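Local coordinates for aldehyde dehydrogenase family protein (Pseudomonas syringae pv. tomato, PDB 6X9L) that oxidises long-chain aliphatic aldehydes, probably to the corresponding acids, and binds NAD+ together with octanal in the form crystallised here, at residues G316-G321 / T328-I333; M281-N286 / A293-I298; H86-E91 / H199-P204; Q80-I85 / P171-G176. The protein carries 1 engineered substitution. All blocks are in the same frame, centred on the assembly; numbering follows the deposited sequence.

Helix 75-91 opens two contacts in succession: residues 80-85 open contact 4 and residues 86-91 open contact 3. The chain returns to close contact 4 at 171-176 and then contact 3 at 199-204, so the two cross. Their centres lie about 10 Å apart, and together they bind helices 161-174 and 188-201 to one long helix. Further on, contact 2 spans six loop residues between the end of helix 272-284 and the approach to strand 296-300. Contact 1 follows in series and closes another six-residue loop before helix 336-351. It touches contact 2 through Ile-318, whereas contacts 2 and 4 lie on opposite sides of the chain's centre, about 33 Å between centres.

Contact 1 of 4, residues G316-G321 / T328-I333; sequences GTIVVG and TVLGPI
The carbonyl group of Val-319 is the flat group that organises this contact, because two successive N-H groups of 328-333 converge on its oxygen. Leu-330 N approaches within the carbonyl plane, 3.0 Å from Val-319 O and with a nearly straight N-H...O angle of 168°. Val-329 N comes in tilted 29° from that plane, at 2.9 Å from Val-319 O, and its bond is more bent. The helix-like backbone of Val-329 turns both N-H groups the same way, which accounts for the shared acceptor. Two residues on, past the bridge residue Val-320, the direction reverses: Gly-321 N donates to Leu-330 O over 3.0 Å.

Hydrocarbon groups flank these bonds. The CG2 branch of Ile-318 is anti to its backbone N, which aims it at the other segment, where it lies 3.7 Å from both Val-329 CG1 and Leu-330 CG. The side chains of Ile-318 and Val-329 meet at about a right angle. Val-329 CG2 sits 3.9 Å from Val-319 CB, and Thr-328 CG2 lies 3.3 Å from Gly-321 O. The hydroxyl of Thr-328 is engaged by Asp-322 O, in the loop itself, while Ile-318 also packs on Met-281 and Phe-284 of helix 272-284.

Since 319, 320 and 321 are matched with 329, 330 and 331 in rising order, the two runs are parallel. The arrangement is a single parallel beta bridge, at Val-320 and Leu-330, within the loop between helices 304-316 and 336-351 of this aldehyde dehydrogenase.

Contact 2 of 4, residues M281-N286 / A293-I298; sequences MAAFRN and APTRMI
Ala-282 and Ala-283, in the last turn of helix 272-284, receive Pro-294 against their methyl groups. Ala-282 CB lies 3.6 Å from Pro-294 CG, and Pro-294 CD is 3.7 Å from Ala-282 O. The neighbouring methyl faces the backbone instead: Ala-283 CB is 3.4 Å from Pro-294 O. From the second segment, Ala-293 CB answers in kind, resting 3.7 Å from Ala-283 O. Thr-295 adds a looser flank, its CG2 standing 4.4 Å from Ala-283 CB.

What presents these groups is a tight bend. Pro-294 is the centre of an inverse gamma turn, with phi -78° and psi 80°, and its closing bond from Thr-295 N to Ala-293 O is weak. Immediately after it, the backbone of Thr-295 pairs with Cys-398, and strand 296-298 is then held between strands 263-266 and 396-402. Pro-294 also touches Asn-264, so the turn is held on the sheet while it leans on the helix. This is the return leg of a beta-alpha-beta unit formed by strand 263-266, helix 272-284 and strand 296-300.

Farther along segment 281-286, Arg-285 touches the bound octanal, and Asn-286 ND2 is bonded to Asn-159 O and Gln-289 O. The linking loop includes the engineered Ala-291, which lines the same octanal pocket.

No hydrogen bond joins the two segments. Their direct contact is van der Waals in kind, methyl and ring carbons meeting carbons and carbonyl oxygens, so shape complementarity rather than directional bonding across it probably sets how closely they meet.

Contact 3 of 4, residues H86-E91 / H199-P204; sequences HELIIE and HDAGLP
Leu-88 of helix 75-91 packs against the C-terminal end of helix 188-201, which finishes in a Schellman motif at Gly-202. The positive phi of that glycine, 102°, turns the chain out of the helix, and Gly-202 N bonds back to His-199 O over 3.1 Å.

The tight part of the contact depends on one methyl group. Leu-88 CD2 lies against the start of Ala-201, 3.5 Å from Ala-201 N and 3.6 Å from Ala-201 CA, and it meets the alanine's own methyl with 3.7 Å between Leu-88 CD2 and Ala-201 CB. Leu-197, one turn earlier on helix 188-201, also touches the leucine, so Leu-88 is buried against the last turns of that helix.

Toward the Asp-200 side chain the contact loosens. Of that side chain only CB comes near, 4.1 Å from Leu-88 CD2, whereas the residue's carbonyl carbon belongs to the closer part. A chi1 of -68°, with CG anti to the carbonyl carbon, turns the carboxylate away from the leucine and toward polar partners: OD2 makes a salt bridge with Arg-92, and OD1 bonds to Gln-196. The charged link ties helix 188-201 to the residue following helix 75-91. Gly-202, by contrast, is exposed at the surface.

Small as the interface is, burying 94 Å², it reaches the helix backbone itself: Leu-88 CD2 is also 3.8 Å from Asp-200 C.

Contact 4 of 4, residues Q80-I85 / P171-G176; sequences QVIGRI and PAIAAG
Ile-173, whose side chain meets Ile-82, carries a carbonyl oxygen gripped by two donors. Gly-176 N bonds back to Ile-173 O over 3.1 Å as part of the Schellman motif that ends helix 161-174, and Trp-70 NE1 adds a second donor to the same oxygen. Next to it, Ala-174 O is supplied with a donor by Arg-78 NH2 of helix 75-91.

Across the contact itself the meeting is purely apolar. Ile-82 extends its longer branch: CG1 is anti to the carbonyl carbon and the chain continues extended (chi2 168°), which carries CD1 to the helix opposite. There Ile-82 CD1 rests 3.5 Å from Ala-174 CA and equally 3.5 Å from Ala-174 CB. The small alanine lets the methyl come down to the backbone. Beside it, Ile-173 CG2 lies 4.1 Å from Ile-82 CG1; the two side chains run antiparallel past one another, and the end of Ile-173 turns away from Ile-82.

All three touching residues are buried. Ile-82 also packs on Val-123 and Arg-127 of helix 117-129, and Ala-174 on Ala-126 and on Phe-473 of helix 469-474. Helix 161-174 itself connects the parallel strands 143-155 and 178-182, with helix 75-91 packed against its end.

Contact 1 of 4, residues G316-G321 / T328-I333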
loop_
_atom_site.group_PDB
_atom_site.type_symbol
_atom_site.label_atom_id
_atom_site.label_comp_id
_atom_site.label_asym_id
_atom_site.label_seq_id
_atom_site.Cartn_x
_atom_site.Cartn_y
_atom_site.Cartn_z
ATOM N N GLY A 316 8.009 -41.430 -2.236
ATOM C CA GLY A 316 8.787 -42.443 -2.940
ATOM C C GLY A 316 8.287 -42.782 -4.330
ATOM O O GLY A 316 9.022 -43.406 -5.105
ATOM N N THR A 317 7.065 -42.393 -4.669
ATOM C CA THR A 317 6.509 -42.691 -5.972
ATOM C C THR A 317 6.538 -41.489 -6.903
ATOM O O THR A 317 5.959 -41.546 -7.989
ATOM C CB THR A 317 5.084 -43.200 -5.813
ATOM O OG1 THR A 317 4.206 -42.085 -5.660
ATOM C CG2 THR A 317 4.990 -44.054 -4.574
ATOM N N ILE A 318 7.185 -40.402 -6.515
ATOM C CA ILE A 318 7.340 -39.283 -7.435
ATOM C C ILE A 318 8.495 -39.576 -8.385
ATOM O O ILE A 318 9.618 -39.883 -7.956
ATOM C CB ILE A 318 7.563 -37.962 -6.683
ATOM C CG1 ILE A 318 6.701 -37.894 -5.422
ATOM C CG2 ILE A 318 7.203 -36.799 -7.581
ATOM C CD1 ILE A 318 6.751 -36.536 -4.741
ATOM N N VAL A 319 8.211 -39.510 -9.682
ATOM C CA VAL A 319 9.229 -39.708 -10.706
ATOM C C VAL A 319 9.981 -38.391 -10.847
ATOM O O VAL A 319 9.399 -37.377 -11.245
ATOM C CB VAL A 319 8.609 -40.143 -12.039
ATOM C CG1 VAL A 319 9.678 -40.372 -13.085
ATOM C CG2 VAL A 319 7.754 -41.396 -11.835
ATOM N N VAL A 320 11.263 -38.398 -10.489
ATOM C CA VAL A 320 12.147 -37.248 -10.662
ATOM C C VAL A 320 13.106 -37.575 -11.788
ATOM O O VAL A 320 13.810 -38.585 -11.734
ATOM C CB VAL A 320 12.928 -36.919 -9.386
ATOM C CG1 VAL A 320 13.772 -35.670 -9.608
ATOM C CG2 VAL A 320 11.978 -36.747 -8.209
ATOM N N GLY A 321 13.150 -36.732 -12.802
ATOM C CA GLY A 321 14.122 -36.986 -13.839
ATOM C C GLY A 321 14.112 -35.944 -14.925
ATOM O O GLY A 321 13.776 -34.778 -14.678
ATOM N N THR A 328 8.050 -37.723 -16.653
ATOM C CA THR A 328 8.707 -37.103 -15.506
ATOM C C THR A 328 7.708 -36.232 -14.748
ATOM O O THR A 328 6.927 -35.483 -15.345
ATOM C CB THR A 328 9.914 -36.256 -15.948
ATOM O OG1 THR A 328 10.912 -37.086 -16.540
ATOM C CG2 THR A 328 10.526 -35.518 -14.767
ATOM N N VAL A 329 7.727 -36.334 -13.427
ATOM C CA VAL A 329 6.823 -35.567 -12.581
ATOM C C VAL A 329 7.502 -34.326 -12.032
ATOM O O VAL A 329 6.969 -33.224 -12.129
ATOM C CB VAL A 329 6.259 -36.461 -11.451
ATOM C CG1 VAL A 329 5.297 -35.676 -10.557
ATOM C CG2 VAL A 329 5.565 -37.690 -12.053
ATOM N N LEU A 330 8.696 -34.475 -11.470
ATOM C CA LEU A 330 9.493 -33.345 -11.008
ATOM C C LEU A 330 10.807 -33.318 -11.767
ATOM O O LEU A 330 11.441 -34.366 -11.963
ATOM C CB LEU A 330 9.753 -33.423 -9.513
ATOM C CG LEU A 330 8.512 -33.466 -8.617
ATOM C CD1 LEU A 330 8.904 -33.339 -7.128
ATOM C CD2 LEU A 330 7.519 -32.394 -9.023
ATOM N N GLY A 331 11.183 -32.125 -12.225
ATOM C CA GLY A 331 12.473 -31.877 -12.821
ATOM C C GLY A 331 13.472 -31.489 -11.747
ATOM O O GLY A 331 13.287 -31.800 -10.571
ATOM N N PRO A 332 14.557 -30.823 -12.122
ATOM C CA PRO A 332 15.545 -30.409 -11.125
ATOM C C PRO A 332 15.138 -29.102 -10.450
ATOM O O PRO A 332 14.216 -28.394 -10.877
ATOM C CB PRO A 332 16.823 -30.237 -11.946
ATOM C CG PRO A 332 16.339 -29.893 -13.324
ATOM C CD PRO A 332 15.031 -30.618 -13.503
ATOM N N ILE A 333 15.833 -28.806 -9.345
ATOM C CA ILE A 333 15.794 -27.454 -8.826
ATOM C C ILE A 333 16.197 -26.536 -9.969
ATOM O O ILE A 333 16.941 -26.936 -10.875
ATOM C CB ILE A 333 16.715 -27.308 -7.606
ATOM C CG1 ILE A 333 16.088 -28.044 -6.435
ATOM C CG2 ILE A 333 16.905 -25.834 -7.219
ATOM C CD1 ILE A 333 14.776 -27.424 -6.014
#

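Contact 2 of 4, residues M281-N286 / A293-I298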
loop_
_atom_site.group_PDB
_atom_site.type_symbol
_atom_site.label_atom_id
_atom_site.label_comp_id
_atom_site.label_asym_id
_atom_site.label_seq_id
_atom_site.Cartn_x
_atom_site.Cartn_y
_atom_site.Cartn_z
ATOM N N MET A 281 1.881 -34.046 -2.350
ATOM C CA MET A 281 1.921 -33.577 -3.728
ATOM C C MET A 281 1.820 -32.055 -3.799
ATOM O O MET A 281 2.548 -31.411 -4.558
ATOM C CB MET A 281 0.810 -34.247 -4.535
ATOM C CG MET A 281 0.996 -35.744 -4.697
ATOM S SD MET A 281 2.557 -36.170 -5.515
ATOM C CE MET A 281 3.735 -36.144 -4.167
ATOM N N ALA A 282 0.944 -31.456 -2.996
ATOM C CA ALA A 282 0.862 -29.998 -2.971
ATOM C C ALA A 282 2.168 -29.376 -2.486
ATOM O O ALA A 282 2.636 -28.387 -3.051
ATOM C CB ALA A 282 -0.303 -29.545 -2.084
ATOM N N ALA A 283 2.760 -29.926 -1.432
ATOM C CA ALA A 283 3.992 -29.340 -0.924
ATOM C C ALA A 283 5.087 -29.375 -1.985
ATOM O O ALA A 283 5.868 -28.426 -2.105
ATOM C CB ALA A 283 4.434 -30.059 0.353
ATOM N N PHE A 284 5.142 -30.445 -2.785
ATOM C CA PHE A 284 6.239 -30.682 -3.721
ATOM C C PHE A 284 5.916 -30.259 -5.154
ATOM O O PHE A 284 6.722 -30.522 -6.053
ATOM C CB PHE A 284 6.654 -32.167 -3.720
ATOM C CG PHE A 284 7.242 -32.665 -2.405
ATOM C CD1 PHE A 284 7.632 -31.779 -1.406
ATOM C CD2 PHE A 284 7.411 -34.025 -2.182
ATOM C CE1 PHE A 284 8.171 -32.241 -0.202
ATOM C CE2 PHE A 284 7.942 -34.489 -0.981
ATOM C CZ PHE A 284 8.334 -33.591 0.007
ATOM N N ARG A 285 4.772 -29.617 -5.398
ATOM C CA ARG A 285 4.481 -29.107 -6.735
ATOM C C ARG A 285 5.563 -28.127 -7.178
ATOM O O ARG A 285 6.034 -27.292 -6.399
ATOM C CB ARG A 285 3.105 -28.438 -6.753
ATOM C CG ARG A 285 2.683 -27.867 -8.106
ATOM C CD ARG A 285 1.247 -28.259 -8.531
ATOM N NE ARG A 285 0.203 -27.778 -7.621
ATOM C CZ ARG A 285 -0.537 -28.565 -6.831
ATOM N NH1 ARG A 285 -0.365 -29.889 -6.830
ATOM N NH2 ARG A 285 -1.451 -28.024 -6.036
ATOM N N ASN A 286 5.963 -28.230 -8.442
ATOM C CA ASN A 286 7.032 -27.390 -8.973
ATOM C C ASN A 286 8.300 -27.590 -8.144
ATOM O O ASN A 286 9.077 -26.661 -7.910
ATOM C CB ASN A 286 6.608 -25.911 -9.021
ATOM C CG ASN A 286 7.435 -25.087 -10.020
ATOM O OD1 ASN A 286 7.685 -25.514 -11.154
ATOM N ND2 ASN A 286 7.860 -23.898 -9.595
ATOM N N ALA A 293 3.355 -22.920 -1.305
ATOM C CA ALA A 293 3.295 -24.359 -1.104
ATOM C C ALA A 293 3.086 -24.693 0.377
ATOM O O ALA A 293 3.727 -24.093 1.255
ATOM C CB ALA A 293 4.570 -25.024 -1.627
ATOM N N PRO A 294 2.197 -25.639 0.690
ATOM C CA PRO A 294 1.925 -26.099 2.078
ATOM C C PRO A 294 2.977 -27.056 2.639
ATOM O O PRO A 294 2.802 -28.268 2.734
ATOM C CB PRO A 294 0.558 -26.775 1.941
ATOM C CG PRO A 294 0.525 -27.267 0.510
ATOM C CD PRO A 294 1.314 -26.277 -0.299
ATOM N N THR A 295 4.086 -26.473 3.089
ATOM C CA THR A 295 5.285 -27.192 3.504
ATOM C C THR A 295 5.362 -27.483 5.007
ATOM O O THR A 295 6.348 -28.085 5.453
ATOM C CB THR A 295 6.512 -26.391 3.089
ATOM O OG1 THR A 295 6.315 -25.035 3.490
ATOM C CG2 THR A 295 6.690 -26.446 1.595
ATOM N N ARG A 296 4.378 -27.052 5.793
ATOM C CA ARG A 296 4.233 -27.466 7.189
ATOM C C ARG A 296 2.893 -28.182 7.312
ATOM O O ARG A 296 1.840 -27.537 7.272
ATOM C CB ARG A 296 4.292 -26.271 8.147
ATOM C CG ARG A 296 5.652 -25.618 8.289
ATOM C CD ARG A 296 5.523 -24.124 8.455
ATOM N NE ARG A 296 4.987 -23.763 9.756
ATOM C CZ ARG A 296 3.898 -23.024 9.953
ATOM N NH1 ARG A 296 3.212 -22.532 8.934
ATOM N NH2 ARG A 296 3.503 -22.761 11.187
ATOM N N MET A 297 2.933 -29.510 7.440
ATOM C CA MET A 297 1.730 -30.327 7.568
ATOM C C MET A 297 1.478 -30.597 9.047
ATOM O O MET A 297 2.316 -31.216 9.721
ATOM C CB MET A 297 1.864 -31.634 6.783
ATOM C CG MET A 297 0.580 -32.419 6.702
ATOM S SD MET A 297 0.743 -33.999 5.849
ATOM C CE MET A 297 0.444 -33.488 4.149
ATOM N N ILE A 298 0.331 -30.139 9.544
ATOM C CA ILE A 298 0.044 -30.103 10.976
ATOM C C ILE A 298 -1.061 -31.115 11.266
ATOM O O ILE A 298 -2.175 -31.011 10.728
ATOM C CB ILE A 298 -0.331 -28.686 11.424
ATOM C CG1 ILE A 298 0.835 -27.751 11.081
ATOM C CG2 ILE A 298 -0.625 -28.640 12.911
ATOM C CD1 ILE A 298 0.438 -26.305 10.924
#

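Contact 3 of 4, residues H86-E91 / H199-P204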
loop_
_atom_site.group_PDB
_atom_site.type_symbol
_atom_site.label_atom_id
_atom_site.label_comp_id
_atom_site.label_asym_id
_atom_site.label_seq_id
_atom_site.Cartn_x
_atom_site.Cartn_y
_atom_site.Cartn_z
ATOM N N HIS A 86 -4.169 -12.982 -25.340
ATOM C CA HIS A 86 -4.555 -14.286 -24.798
ATOM C C HIS A 86 -4.643 -15.351 -25.890
ATOM O O HIS A 86 -4.232 -16.502 -25.680
ATOM C CB HIS A 86 -5.888 -14.191 -24.053
ATOM C CG HIS A 86 -6.407 -15.510 -23.561
ATOM N ND1 HIS A 86 -7.347 -16.247 -24.251
ATOM C CD2 HIS A 86 -6.124 -16.220 -22.442
ATOM C CE1 HIS A 86 -7.612 -17.357 -23.582
ATOM N NE2 HIS A 86 -6.879 -17.366 -22.482
ATOM N N GLU A 87 -5.203 -15.002 -27.053
ATOM C CA GLU A 87 -5.229 -15.955 -28.159
ATOM C C GLU A 87 -3.821 -16.402 -28.521
ATOM O O GLU A 87 -3.585 -17.590 -28.779
ATOM C CB GLU A 87 -5.901 -15.339 -29.381
ATOM C CG GLU A 87 -7.348 -14.964 -29.199
ATOM C CD GLU A 87 -7.847 -14.087 -30.335
ATOM O OE1 GLU A 87 -7.172 -14.033 -31.383
ATOM O OE2 GLU A 87 -8.904 -13.436 -30.174
ATOM N N LEU A 88 -2.871 -15.465 -28.538
ATOM C CA LEU A 88 -1.524 -15.784 -28.991
ATOM C C LEU A 88 -0.802 -16.677 -27.988
ATOM O O LEU A 88 -0.047 -17.579 -28.373
ATOM C CB LEU A 88 -0.754 -14.490 -29.241
ATOM C CG LEU A 88 -0.460 -14.130 -30.703
ATOM C CD1 LEU A 88 -1.497 -14.740 -31.647
ATOM C CD2 LEU A 88 -0.404 -12.620 -30.868
ATOM N N ILE A 89 -1.028 -16.449 -26.696
ATOM C CA ILE A 89 -0.488 -17.349 -25.685
ATOM C C ILE A 89 -0.965 -18.776 -25.946
ATOM O O ILE A 89 -0.173 -19.725 -25.921
ATOM C CB ILE A 89 -0.878 -16.854 -24.280
ATOM C CG1 ILE A 89 -0.107 -15.591 -23.931
ATOM C CG2 ILE A 89 -0.662 -17.931 -23.206
ATOM C CD1 ILE A 89 -0.606 -14.917 -22.664
ATOM N N ILE A 90 -2.269 -18.939 -26.226
ATOM C CA ILE A 90 -2.853 -20.263 -26.445
ATOM C C ILE A 90 -2.304 -20.883 -27.717
ATOM O O ILE A 90 -2.135 -22.106 -27.808
ATOM C CB ILE A 90 -4.390 -20.170 -26.501
ATOM C CG1 ILE A 90 -4.954 -19.679 -25.162
ATOM C CG2 ILE A 90 -4.985 -21.520 -26.877
ATOM C CD1 ILE A 90 -4.933 -20.709 -24.077
ATOM N N GLU A 91 -2.043 -20.047 -28.726
ATOM C CA GLU A 91 -1.508 -20.506 -30.006
ATOM C C GLU A 91 -0.047 -20.926 -29.884
ATOM O O GLU A 91 0.383 -21.907 -30.502
ATOM C CB GLU A 91 -1.634 -19.388 -31.039
ATOM C CG GLU A 91 -2.681 -19.569 -32.104
ATOM C CD GLU A 91 -2.671 -18.396 -33.066
ATOM O OE1 GLU A 91 -3.707 -17.710 -33.195
ATOM O OE2 GLU A 91 -1.606 -18.144 -33.669
ATOM N N HIS A 199 4.014 -7.878 -28.857
ATOM C CA HIS A 199 4.271 -7.145 -30.093
ATOM C C HIS A 199 3.354 -7.624 -31.213
ATOM O O HIS A 199 2.655 -6.824 -31.852
ATOM C CB HIS A 199 5.729 -7.300 -30.512
ATOM C CG HIS A 199 6.042 -6.627 -31.810
ATOM N ND1 HIS A 199 6.157 -5.258 -31.925
ATOM C CD2 HIS A 199 6.234 -7.129 -33.054
ATOM C CE1 HIS A 199 6.421 -4.944 -33.179
ATOM N NE2 HIS A 199 6.469 -6.060 -33.886
ATOM N N ASP A 200 3.354 -8.937 -31.464
ATOM C CA ASP A 200 2.518 -9.522 -32.506
ATOM C C ASP A 200 1.031 -9.332 -32.222
ATOM O O ASP A 200 0.228 -9.231 -33.155
ATOM C CB ASP A 200 2.859 -11.004 -32.651
ATOM C CG ASP A 200 4.252 -11.234 -33.220
ATOM O OD1 ASP A 200 4.813 -10.304 -33.838
ATOM O OD2 ASP A 200 4.789 -12.351 -33.069
ATOM N N ALA A 201 0.643 -9.256 -30.950
ATOM C CA ALA A 201 -0.758 -9.080 -30.592
ATOM C C ALA A 201 -1.279 -7.675 -30.883
ATOM O O ALA A 201 -2.500 -7.479 -30.878
ATOM C CB ALA A 201 -0.963 -9.423 -29.109
ATOM N N GLY A 202 -0.401 -6.704 -31.113
ATOM C CA GLY A 202 -0.809 -5.355 -31.456
ATOM C C GLY A 202 -0.750 -4.313 -30.350
ATOM O O GLY A 202 -1.497 -3.332 -30.410
ATOM N N LEU A 203 0.096 -4.489 -29.356
ATOM C CA LEU A 203 0.128 -3.546 -28.249
ATOM C C LEU A 203 0.929 -2.313 -28.651
ATOM O O LEU A 203 2.082 -2.441 -29.061
ATOM C CB LEU A 203 0.745 -4.211 -27.029
ATOM C CG LEU A 203 0.616 -3.553 -25.663
ATOM C CD1 LEU A 203 -0.826 -3.598 -25.156
ATOM C CD2 LEU A 203 1.561 -4.277 -24.728
ATOM N N PRO A 204 0.372 -1.110 -28.515
ATOM C CA PRO A 204 1.049 0.071 -29.050
ATOM C C PRO A 204 2.434 0.222 -28.466
ATOM O O PRO A 204 2.662 -0.051 -27.273
ATOM C CB PRO A 204 0.129 1.227 -28.619
ATOM C CG PRO A 204 -1.189 0.604 -28.308
ATOM C CD PRO A 204 -0.852 -0.762 -27.771
#

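Contact 4 of 4, residues Q80-I85 / P171-G176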
loop_
_atom_site.group_PDB
_atom_site.type_symbol
_atom_site.label_atom_id
_atom_site.label_comp_id
_atom_site.label_asym_id
_atom_site.label_seq_id
_atom_site.Cartn_x
_atom_site.Cartn_y
_atom_site.Cartn_z
ATOM N N GLN A 80 -9.766 -5.499 -26.267
ATOM C CA GLN A 80 -9.551 -6.229 -27.516
ATOM C C GLN A 80 -8.087 -6.639 -27.683
ATOM O O GLN A 80 -7.789 -7.766 -28.107
ATOM C CB GLN A 80 -10.041 -5.386 -28.697
ATOM C CG GLN A 80 -11.561 -5.363 -28.788
ATOM C CD GLN A 80 -12.117 -4.375 -29.806
ATOM O OE1 GLN A 80 -11.406 -3.505 -30.313
ATOM N NE2 GLN A 80 -13.413 -4.507 -30.105
ATOM N N VAL A 81 -7.161 -5.744 -27.340
ATOM C CA VAL A 81 -5.742 -6.065 -27.457
ATOM C C VAL A 81 -5.386 -7.192 -26.494
ATOM O O VAL A 81 -4.680 -8.153 -26.839
ATOM C CB VAL A 81 -4.889 -4.806 -27.197
ATOM C CG1 VAL A 81 -3.427 -5.121 -27.363
ATOM C CG2 VAL A 81 -5.316 -3.683 -28.134
ATOM N N ILE A 82 -5.880 -7.079 -25.264
ATOM C CA ILE A 82 -5.627 -8.092 -24.255
ATOM C C ILE A 82 -6.203 -9.417 -24.699
ATOM O O ILE A 82 -5.553 -10.464 -24.577
ATOM C CB ILE A 82 -6.212 -7.629 -22.911
ATOM C CG1 ILE A 82 -5.493 -6.358 -22.459
ATOM C CG2 ILE A 82 -6.164 -8.746 -21.873
ATOM C CD1 ILE A 82 -6.149 -5.667 -21.319
ATOM N N GLY A 83 -7.431 -9.397 -25.230
ATOM C CA GLY A 83 -8.008 -10.617 -25.756
ATOM C C GLY A 83 -7.096 -11.282 -26.765
ATOM O O GLY A 83 -6.893 -12.501 -26.729
ATOM N N ARG A 84 -6.509 -10.484 -27.665
ATOM C CA ARG A 84 -5.644 -11.020 -28.714
ATOM C C ARG A 84 -4.350 -11.578 -28.134
ATOM O O ARG A 84 -3.894 -12.658 -28.531
ATOM C CB ARG A 84 -5.356 -9.929 -29.743
ATOM C CG ARG A 84 -4.368 -10.307 -30.792
ATOM C CD ARG A 84 -4.832 -11.513 -31.577
ATOM N NE ARG A 84 -3.968 -11.742 -32.732
ATOM C CZ ARG A 84 -3.908 -12.880 -33.423
ATOM N NH1 ARG A 84 -4.657 -13.926 -33.086
ATOM N NH2 ARG A 84 -3.082 -12.969 -34.453
ATOM N N ILE A 85 -3.732 -10.853 -27.206
ATOM C CA ILE A 85 -2.628 -11.420 -26.441
ATOM C C ILE A 85 -2.977 -12.818 -25.924
ATOM O O ILE A 85 -2.175 -13.753 -26.030
ATOM C CB ILE A 85 -2.245 -10.471 -25.290
ATOM C CG1 ILE A 85 -1.603 -9.206 -25.864
ATOM C CG2 ILE A 85 -1.313 -11.162 -24.307
ATOM C CD1 ILE A 85 -1.359 -8.170 -24.831
ATOM N N PRO A 171 -3.371 -7.149 -15.714
ATOM C CA PRO A 171 -4.132 -6.104 -15.009
ATOM C C PRO A 171 -3.583 -4.699 -15.226
ATOM O O PRO A 171 -4.365 -3.766 -15.448
ATOM C CB PRO A 171 -4.032 -6.545 -13.543
ATOM C CG PRO A 171 -2.743 -7.307 -13.491
ATOM C CD PRO A 171 -2.675 -8.052 -14.785
ATOM N N ALA A 172 -2.257 -4.530 -15.168
ATOM C CA ALA A 172 -1.635 -3.227 -15.396
ATOM C C ALA A 172 -2.061 -2.634 -16.732
ATOM O O ALA A 172 -2.476 -1.468 -16.812
ATOM C CB ALA A 172 -0.118 -3.372 -15.341
ATOM N N ILE A 173 -1.938 -3.424 -17.797
ATOM C CA ILE A 173 -2.310 -2.971 -19.133
ATOM C C ILE A 173 -3.796 -2.670 -19.202
ATOM O O ILE A 173 -4.222 -1.694 -19.827
ATOM C CB ILE A 173 -1.922 -4.045 -20.161
ATOM C CG1 ILE A 173 -0.409 -4.219 -20.195
ATOM C CG2 ILE A 173 -2.491 -3.721 -21.497
ATOM C CD1 ILE A 173 0.332 -2.928 -20.316
ATOM N N ALA A 174 -4.608 -3.519 -18.574
ATOM C CA ALA A 174 -6.055 -3.371 -18.663
ATOM C C ALA A 174 -6.511 -2.083 -18.003
ATOM O O ALA A 174 -7.416 -1.401 -18.506
ATOM C CB ALA A 174 -6.748 -4.572 -18.023
ATOM N N ALA A 175 -5.885 -1.734 -16.870
ATOM C CA ALA A 175 -6.195 -0.528 -16.119
ATOM C C ALA A 175 -5.857 0.738 -16.889
ATOM O O ALA A 175 -6.270 1.827 -16.480
ATOM C CB ALA A 175 -5.435 -0.543 -14.791
ATOM N N GLY A 176 -5.126 0.612 -17.987
ATOM C CA GLY A 176 -4.594 1.743 -18.699
ATOM C C GLY A 176 -3.193 2.135 -18.296
ATOM O O GLY A 176 -2.728 3.196 -18.711
#